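Charybdin (Charybdis maritima, PDB 2B7U) belongs to the ribosome-inactivating protein family of plants and has the mixed helix-and-sheet fold of that family, as a single chain. Local coordinates at residues Q126-L138 / N181-Q195. Numbering follows the deposited sequence.
Sequences QDILDISYNKNAL and NLESSEPVKLPQWMQ
Asn134 is wedged against the loop that runs from Asn181 to Pro191, its CB 3.5 Å from Val188 CG2 and its ND2 turned toward Ser184 O (3.2 Å) and Glu186 O, the latter taking a weak bond. A chi1 of 63° sets CG between the backbone N and the carbonyl carbon, from where OD1 reaches Ala137 N at 2.9 Å. That bond makes Asn134 the N-cap of helix 135-147, a place suited to a short side chain with an acceptor. Next along, Lys135 N donates to Leu182 O, so the first turn of the helix is tied to the type I turn 181-184. Tyr133 N bonds Val188 O (2.9 Å), and Ser132 OG, short enough to stay near the backbone, accepts from Val188 N. The Tyr133 ring lies obliquely to Leu190 CB, its hydroxyl donating to Ile128 O; Phe178 of helix 172-180 also meets this ring. Leu129 is well packed, CD2 4.0 Å from Leu190 CD2 and CD1 3.4 Å from Gln195 OE1, also reaching Gln192 CG. The looser side is at Lys135, whose NZ bonds Glu17 O and stands 4.2 Å from Glu183 OE1, beyond a salt bridge; nearby, water links Asn136 N to Leu182 O and Ser184 O.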
loop_
_atom_site.group_PDB
_atom_site.type_symbol
_atom_site.label_atom_id
_atom_site.label_comp_id
_atom_site.label_asym_id
_atom_site.label_seq_id
_atom_site.Cartn_x
_atom_site.Cartn_y
_atom_site.Cartn_z
ATOM N N GLN A 126 -11.006 15.936 -1.738
ATOM C CA GLN A 126 -9.710 16.401 -2.222
ATOM C C GLN A 126 -9.085 15.304 -3.069
ATOM O O GLN A 126 -9.161 14.136 -2.701
ATOM C CB GLN A 126 -8.785 16.734 -1.051
ATOM C CG GLN A 126 -7.439 17.325 -1.488
ATOM C CD GLN A 126 -6.679 18.014 -0.365
ATOM O OE1 GLN A 126 -7.032 17.909 0.809
ATOM N NE2 GLN A 126 -5.624 18.731 -0.725
ATOM N N ASP A 127 -8.471 15.704 -4.184
ATOM C CA ASP A 127 -7.862 14.765 -5.136
ATOM C C ASP A 127 -6.523 14.214 -4.633
ATOM O O ASP A 127 -5.758 14.925 -3.969
ATOM C CB ASP A 127 -7.654 15.457 -6.485
ATOM C CG ASP A 127 -8.963 15.911 -7.124
ATOM O OD1 ASP A 127 -8.979 17.011 -7.738
ATOM O OD2 ASP A 127 -9.975 15.168 -7.011
ATOM N N ILE A 128 -6.243 12.951 -4.955
ATOM C CA ILE A 128 -4.985 12.309 -4.553
ATOM C C ILE A 128 -3.783 13.133 -5.023
ATOM O O ILE A 128 -2.804 13.283 -4.291
ATOM C CB ILE A 128 -4.896 10.828 -5.062
ATOM C CG1 ILE A 128 -5.403 9.858 -3.992
ATOM C CG2 ILE A 128 -3.466 10.390 -5.380
ATOM C CD1 ILE A 128 -6.778 10.117 -3.542
ATOM N N LEU A 129 -3.876 13.686 -6.224
ATOM C CA LEU A 129 -2.784 14.455 -6.800
ATOM C C LEU A 129 -2.626 15.855 -6.204
ATOM O O LEU A 129 -1.635 16.524 -6.498
ATOM C CB LEU A 129 -2.940 14.542 -8.325
ATOM C CG LEU A 129 -2.859 13.203 -9.070
ATOM C CD1 LEU A 129 -2.991 13.414 -10.575
ATOM C CD2 LEU A 129 -1.568 12.429 -8.763
ATOM N N ASP A 130 -3.572 16.290 -5.365
ATOM C CA ASP A 130 -3.539 17.638 -4.793
ATOM C C ASP A 130 -3.160 17.608 -3.316
ATOM O O ASP A 130 -3.215 18.633 -2.622
ATOM C CB ASP A 130 -4.896 18.327 -4.990
ATOM C CG ASP A 130 -5.133 18.760 -6.442
ATOM O OD1 ASP A 130 -4.152 19.018 -7.186
ATOM O OD2 ASP A 130 -6.318 18.860 -6.847
ATOM N N ILE A 131 -2.783 16.425 -2.841
ATOM C CA ILE A 131 -2.390 16.210 -1.457
ATOM C C ILE A 131 -0.870 16.151 -1.370
ATOM O O ILE A 131 -0.207 15.635 -2.272
ATOM C CB ILE A 131 -3.029 14.897 -0.936
ATOM C CG1 ILE A 131 -4.543 15.081 -0.805
ATOM C CG2 ILE A 131 -2.411 14.446 0.393
ATOM C CD1 ILE A 131 -5.306 13.820 -0.532
ATOM N N SER A 132 -0.312 16.664 -0.275
ATOM C CA SER A 132 1.137 16.675 -0.117
ATOM C C SER A 132 1.598 15.445 0.626
ATOM O O SER A 132 0.929 14.996 1.559
ATOM C CB SER A 132 1.601 17.927 0.639
ATOM O OG SER A 132 3.015 17.892 0.802
ATOM N N TYR A 133 2.755 14.905 0.211
ATOM C CA TYR A 133 3.281 13.648 0.750
ATOM C C TYR A 133 4.707 13.780 1.256
ATOM O O TYR A 133 5.573 12.969 0.936
ATOM C CB TYR A 133 3.233 12.562 -0.312
ATOM C CG TYR A 133 1.859 12.343 -0.856
ATOM C CD1 TYR A 133 1.528 12.716 -2.152
ATOM C CD2 TYR A 133 0.888 11.738 -0.090
ATOM C CE1 TYR A 133 0.258 12.500 -2.638
ATOM C CE2 TYR A 133 -0.370 11.514 -0.577
ATOM C CZ TYR A 133 -0.683 11.889 -1.857
ATOM O OH TYR A 133 -1.951 11.681 -2.324
ATOM N N ASN A 134 4.972 14.830 2.015
ATOM C CA ASN A 134 6.291 14.993 2.606
ATOM C C ASN A 134 6.247 14.631 4.101
ATOM O O ASN A 134 5.229 14.165 4.615
ATOM C CB ASN A 134 6.844 16.391 2.330
ATOM C CG ASN A 134 6.028 17.490 2.952
ATOM O OD1 ASN A 134 5.082 17.247 3.702
ATOM N ND2 ASN A 134 6.411 18.734 2.660
ATOM N N LYS A 135 7.348 14.862 4.807
ATOM C CA LYS A 135 7.428 14.527 6.224
ATOM C C LYS A 135 6.411 15.321 7.043
ATOM O O LYS A 135 5.757 14.790 7.941
ATOM C CB LYS A 135 8.847 14.798 6.735
ATOM C CG LYS A 135 9.112 14.442 8.173
ATOM C CD LYS A 135 10.561 14.736 8.492
ATOM C CE LYS A 135 10.922 14.458 9.930
ATOM N NZ LYS A 135 12.395 14.673 10.158
ATOM N N ASN A 136 6.283 16.605 6.730
ATOM C CA ASN A 136 5.298 17.440 7.414
ATOM C C ASN A 136 3.880 16.892 7.231
ATOM O O ASN A 136 3.095 16.886 8.171
ATOM C CB ASN A 136 5.394 18.896 6.951
ATOM C CG ASN A 136 6.664 19.603 7.449
ATOM O OD1 ASN A 136 7.182 20.488 6.777
ATOM N ND2 ASN A 136 7.150 19.225 8.623
ATOM N N ALA A 137 3.560 16.395 6.032
ATOM C CA ALA A 137 2.224 15.829 5.777
ATOM C C ALA A 137 2.010 14.534 6.557
ATOM O O ALA A 137 0.908 14.263 7.046
ATOM C CB ALA A 137 2.002 15.613 4.294
ATOM N N LEU A 138 3.053 13.727 6.667
ATOM C CA LEU A 138 2.963 12.496 7.433
ATOM C C LEU A 138 2.789 12.797 8.919
ATOM O O LEU A 138 2.031 12.139 9.597
ATOM C CB LEU A 138 4.182 11.630 7.165
ATOM C CG LEU A 138 4.153 10.208 7.685
ATOM C CD1 LEU A 138 2.884 9.464 7.252
ATOM C CD2 LEU A 138 5.438 9.519 7.234
ATOM N N ASN A 181 12.281 13.642 -1.563
ATOM C CA ASN A 181 11.551 14.896 -1.338
ATOM C C ASN A 181 11.052 15.039 0.107
ATOM O O ASN A 181 10.387 16.016 0.462
ATOM C CB ASN A 181 10.375 14.973 -2.311
ATOM C CG ASN A 181 10.811 15.260 -3.745
ATOM O OD1 ASN A 181 11.269 16.366 -4.050
ATOM N ND2 ASN A 181 10.664 14.279 -4.626
ATOM N N LEU A 182 11.428 14.085 0.951
ATOM C CA LEU A 182 10.817 13.913 2.259
ATOM C C LEU A 182 10.993 15.101 3.199
ATOM O O LEU A 182 10.040 15.553 3.822
ATOM C CB LEU A 182 11.379 12.652 2.910
ATOM C CG LEU A 182 10.707 12.162 4.179
ATOM C CD1 LEU A 182 9.323 11.597 3.903
ATOM C CD2 LEU A 182 11.601 11.135 4.814
ATOM N N GLU A 183 12.211 15.614 3.275
ATOM C CA GLU A 183 12.517 16.683 4.230
ATOM C C GLU A 183 12.269 18.080 3.665
ATOM O O GLU A 183 12.594 19.082 4.318
ATOM C CB GLU A 183 13.952 16.529 4.721
ATOM C CG GLU A 183 14.194 15.220 5.468
ATOM C CD GLU A 183 15.442 15.268 6.328
ATOM O OE1 GLU A 183 15.374 15.822 7.451
ATOM O OE2 GLU A 183 16.491 14.757 5.877
ATOM N N SER A 184 11.677 18.151 2.473
ATOM C CA SER A 184 11.355 19.422 1.835
ATOM C C SER A 184 10.332 20.202 2.649
ATOM O O SER A 184 9.405 19.621 3.215
ATOM C CB SER A 184 10.815 19.187 0.422
ATOM O OG SER A 184 10.489 20.418 -0.207
ATOM N N SER A 185 10.512 21.521 2.697
ATOM C CA SER A 185 9.577 22.420 3.375
ATOM C C SER A 185 8.363 22.769 2.507
ATOM O O SER A 185 7.338 23.229 3.026
ATOM C CB SER A 185 10.294 23.708 3.804
ATOM O OG SER A 185 10.889 24.364 2.693
ATOM N N GLU A 186 8.483 22.566 1.195
ATOM C CA GLU A 186 7.380 22.806 0.271
ATOM C C GLU A 186 6.674 21.483 -0.015
ATOM O O GLU A 186 7.245 20.413 0.219
ATOM C CB GLU A 186 7.885 23.423 -1.043
ATOM C CG GLU A 186 8.133 24.948 -0.992
ATOM C CD GLU A 186 8.288 25.577 -2.381
ATOM O OE1 GLU A 186 7.624 25.109 -3.340
ATOM O OE2 GLU A 186 9.072 26.548 -2.517
ATOM N N PRO A 187 5.429 21.551 -0.507
ATOM C CA PRO A 187 4.676 20.348 -0.854
ATOM C C PRO A 187 5.389 19.410 -1.828
ATOM O O PRO A 187 6.092 19.853 -2.748
ATOM C CB PRO A 187 3.410 20.909 -1.513
ATOM C CG PRO A 187 3.244 22.243 -0.921
ATOM C CD PRO A 187 4.636 22.769 -0.756
ATOM N N VAL A 188 5.198 18.114 -1.603
ATOM C CA VAL A 188 5.700 17.085 -2.486
ATOM C C VAL A 188 4.474 16.447 -3.097
ATOM O O VAL A 188 3.676 15.851 -2.376
ATOM C CB VAL A 188 6.496 16.034 -1.706
ATOM C CG1 VAL A 188 6.896 14.867 -2.608
ATOM C CG2 VAL A 188 7.716 16.684 -1.067
ATOM N N LYS A 189 4.298 16.615 -4.402
ATOM C CA LYS A 189 3.173 15.990 -5.103
ATOM C C LYS A 189 3.592 14.665 -5.719
ATOM O O LYS A 189 4.777 14.433 -5.982
ATOM C CB LYS A 189 2.603 16.901 -6.201
ATOM C CG LYS A 189 3.438 16.995 -7.484
ATOM C CD LYS A 189 2.575 17.389 -8.681
ATOM C CE LYS A 189 3.405 17.605 -9.943
ATOM N NZ LYS A 189 4.121 16.384 -10.407
ATOM N N LEU A 190 2.610 13.807 -5.958
ATOM C CA LEU A 190 2.839 12.557 -6.667
ATOM C C LEU A 190 2.717 12.838 -8.163
ATOM O O LEU A 190 1.691 13.351 -8.583
ATOM C CB LEU A 190 1.773 11.557 -6.244
ATOM C CG LEU A 190 1.780 10.181 -6.910
ATOM C CD1 LEU A 190 2.839 9.283 -6.292
ATOM C CD2 LEU A 190 0.415 9.556 -6.786
ATOM N N PRO A 191 3.752 12.516 -8.967
ATOM C CA PRO A 191 3.630 12.676 -10.415
ATOM C C PRO A 191 2.469 11.861 -10.976
ATOM O O PRO A 191 2.242 10.750 -10.530
ATOM C CB PRO A 191 4.968 12.153 -10.942
ATOM C CG PRO A 191 5.905 12.309 -9.793
ATOM C CD PRO A 191 5.094 12.035 -8.593
ATOM N N GLN A 192 1.748 12.411 -11.947
ATOM C CA GLN A 192 0.565 11.744 -12.490
ATOM C C GLN A 192 0.904 10.369 -13.072
ATOM O O GLN A 192 0.103 9.436 -12.972
ATOM C CB GLN A 192 -0.132 12.622 -13.547
ATOM C CG GLN A 192 -1.542 12.128 -13.900
ATOM C CD GLN A 192 -2.381 13.178 -14.625
ATOM O OE1 GLN A 192 -3.613 13.211 -14.489
ATOM N NE2 GLN A 192 -1.724 14.023 -15.404
ATOM N N TRP A 193 2.085 10.218 -13.665
ATOM C CA TRP A 193 2.439 8.930 -14.259
ATOM C C TRP A 193 2.539 7.829 -13.200
ATOM O O TRP A 193 2.226 6.656 -13.457
ATOM C CB TRP A 193 3.711 9.032 -15.089
ATOM C CG TRP A 193 5.026 9.087 -14.373
ATOM C CD1 TRP A 193 5.717 10.214 -13.997
ATOM C CD2 TRP A 193 5.832 7.976 -13.989
ATOM N NE1 TRP A 193 6.902 9.854 -13.398
ATOM C CE2 TRP A 193 7.000 8.487 -13.387
ATOM C CE3 TRP A 193 5.685 6.593 -14.094
ATOM C CZ2 TRP A 193 8.003 7.658 -12.896
ATOM C CZ3 TRP A 193 6.693 5.781 -13.615
ATOM C CH2 TRP A 193 7.829 6.316 -13.021
ATOM N N MET A 194 2.994 8.205 -12.007
ATOM C CA MET A 194 3.064 7.259 -10.888
ATOM C C MET A 194 1.665 6.869 -10.411
ATOM O O MET A 194 1.431 5.718 -10.037
ATOM C CB MET A 194 3.906 7.825 -9.748
ATOM C CG MET A 194 5.340 7.957 -10.119
ATOM S SD MET A 194 6.383 8.531 -8.770
ATOM C CE MET A 194 7.924 8.720 -9.674
ATOM N N GLN A 195 0.721 7.796 -10.410
ATOM C CA GLN A 195 -0.674 7.418 -10.143
ATOM C C GLN A 195 -1.258 6.506 -11.237
ATOM O O GLN A 195 -1.779 5.397 -10.989
ATOM C CB GLN A 195 -1.536 8.672 -10.017
ATOM C CG GLN A 195 -2.989 8.344 -9.724
ATOM C CD GLN A 195 -3.880 9.541 -9.861
ATOM O OE1 GLN A 195 -3.923 10.180 -10.914
ATOM N NE2 GLN A 195 -4.599 9.858 -8.810
HETATM O O HOH W 1 0.234 14.864 -4.944
HETATM O O HOH W 2 -6.078 12.093 -8.390
HETATM O O HOH W 3 8.560 17.956 5.113
#